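PDB 5YLY: nitrate reductase from Ulva prolifera, which probably uses NADH, through bound FAD, heme and molybdopterin, to reduce nitrate to nitrite in the first step of nitrate assimilation. Local coordinates for residues A[243-246]-A[247-251]. Residues are numbered along the deposited sequence; the frame is centred on the assembly and turned at random.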
loop_
_atom_site.group_PDB
_atom_site.type_symbol
_atom_site.label_atom_id
_atom_site.label_comp_id
_atom_site.label_asym_id
_atom_site.label_seq_id
_atom_site.Cartn_x
_atom_site.Cartn_y
_atom_site.Cartn_z
ATOM N N ILE A 243 2.688 4.469 17.345
ATOM C CA ILE A 243 1.348 3.921 17.502
ATOM C C ILE A 243 1.288 3.253 18.909
ATOM O O ILE A 243 2.191 2.501 19.269
ATOM C CB ILE A 243 1.044 2.933 16.352
ATOM C CG1 ILE A 243 1.007 3.668 14.977
ATOM C CG2 ILE A 243 -0.257 2.180 16.600
ATOM C CD1 ILE A 243 1.025 2.787 13.767
ATOM N N ASP A 244 0.280 3.618 19.718
ATOM C CA ASP A 244 0.052 3.056 21.047
ATOM C C ASP A 244 -1.422 2.664 21.179
ATOM O O ASP A 244 -2.192 2.872 20.232
ATOM C CB ASP A 244 0.541 3.997 22.177
ATOM C CG ASP A 244 -0.165 5.343 22.351
ATOM O OD1 ASP A 244 -1.126 5.622 21.599
ATOM O OD2 ASP A 244 0.241 6.112 23.243
ATOM N N LEU A 245 -1.810 2.061 22.312
ATOM C CA LEU A 245 -3.196 1.619 22.520
ATOM C C LEU A 245 -4.202 2.753 22.364
ATOM O O LEU A 245 -5.213 2.562 21.696
ATOM C CB LEU A 245 -3.378 0.914 23.884
ATOM C CG LEU A 245 -4.776 0.327 24.159
ATOM C CD1 LEU A 245 -5.168 -0.732 23.131
ATOM C CD2 LEU A 245 -4.878 -0.225 25.577
ATOM N N ASP A 246 -3.927 3.923 22.987
ATOM C CA ASP A 246 -4.793 5.112 22.925
ATOM C C ASP A 246 -5.016 5.549 21.478
ATOM O O ASP A 246 -6.148 5.815 21.091
ATOM C CB ASP A 246 -4.190 6.280 23.723
ATOM C CG ASP A 246 -5.188 6.986 24.613
ATOM O OD1 ASP A 246 -6.170 7.552 24.073
ATOM O OD2 ASP A 246 -5.019 6.929 25.855
ATOM N N MET A 247 -3.944 5.597 20.678
ATOM C CA MET A 247 -4.050 5.976 19.281
ATOM C C MET A 247 -4.882 4.967 18.487
ATOM O O MET A 247 -5.714 5.376 17.665
ATOM C CB MET A 247 -2.673 6.148 18.658
ATOM C CG MET A 247 -2.712 6.891 17.334
ATOM S SD MET A 247 -1.057 6.953 16.604
ATOM C CE MET A 247 -0.139 7.797 17.897
ATOM N N CYS A 248 -4.670 3.649 18.743
ATOM C CA CYS A 248 -5.442 2.596 18.066
ATOM C C CYS A 248 -6.920 2.685 18.456
ATOM O O CYS A 248 -7.776 2.498 17.600
ATOM C CB CYS A 248 -4.869 1.213 18.374
ATOM S SG CYS A 248 -3.238 0.905 17.643
ATOM N N GLU A 249 -7.222 2.982 19.741
ATOM C CA GLU A 249 -8.618 3.095 20.186
ATOM C C GLU A 249 -9.304 4.324 19.589
ATOM O O GLU A 249 -10.502 4.285 19.310
ATOM C CB GLU A 249 -8.725 3.087 21.725
ATOM C CG GLU A 249 -8.418 1.726 22.331
ATOM C CD GLU A 249 -8.311 1.642 23.845
ATOM O OE1 GLU A 249 -8.019 2.676 24.495
ATOM O OE2 GLU A 249 -8.476 0.518 24.377
ATOM N N ARG A 250 -8.560 5.419 19.418
ATOM C CA ARG A 250 -9.139 6.630 18.823
ATOM C C ARG A 250 -9.382 6.484 17.319
ATOM O O ARG A 250 -10.413 6.917 16.818
ATOM C CB ARG A 250 -8.264 7.870 19.101
ATOM C CG ARG A 250 -8.302 8.302 20.581
ATOM C CD ARG A 250 -7.558 9.600 20.859
ATOM N NE ARG A 250 -6.102 9.424 20.883
ATOM C CZ ARG A 250 -5.285 9.764 19.888
ATOM N NH1 ARG A 250 -5.771 10.300 18.776
ATOM N NH2 ARG A 250 -3.975 9.571 20.001
ATOM N N ALA A 251 -8.440 5.874 16.606
ATOM C CA ALA A 251 -8.449 5.755 15.151
ATOM C C ALA A 251 -9.117 4.545 14.564
ATOM O O ALA A 251 -9.517 4.610 13.402
ATOM C CB ALA A 251 -7.005 5.805 14.649
HETATM O O HOH W 1 -1.557 8.454 21.511
#
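With chi1 at 65°, Asp-244 tucks its carboxylate between its own backbone N and carbonyl carbon, and this turns OD1 onto the first turn of the helix, where it accepts from Met-247 N at 3.0 Å. That is a classic N-cap: the amide meets OD1 nearly end-on to the C-O bond. OD1 also accepts a hydrogen bond from a water, which in turn accepts one from Arg-250 NH2, so the cap and the guanidinium are joined through solvent although their charged atoms do not touch. Behind the cap the helical ladder starts at once, Cys-248 N giving to Asp-244 O at 3.0 Å, followed by Glu-249 N to Leu-245 O at 2.8 Å.

On the outer side, Asp-246 OD1 faces Arg-250 NE at the guanidinium edge, a long salt bridge of 3.7 Å with the two planes 36° apart. Leu-245 meets Glu-249, one turn further along the helix: its CG, anti to the backbone N (chi1 -176°), comes up with CD1 to the Glu-249 carboxylate, the two side chains crossing at a slant, CG 3.7 Å from OE2; that oxygen is paired with Arg-254. Replacing Leu-245 with an alanine would probably leave the Glu-249 chain without its apolar flank and thin the packing against helix 267-280.

The buried side is apolar and sulfur-rich: Ile-243 CG2 presses on Cys-248 SG at 3.4 Å, while Met-247 SD lies 4.0 Å from Ile-243 CA. Within the NAD-binding domain, Ile-243, just ahead of helix 245-251, and Met-247 rest on Leu-197 of strand 193-200; Met-247 also touches Thr-228 of strand 223-229, while Leu-245 and Cys-248 meet Asn-277 of helix 267-280.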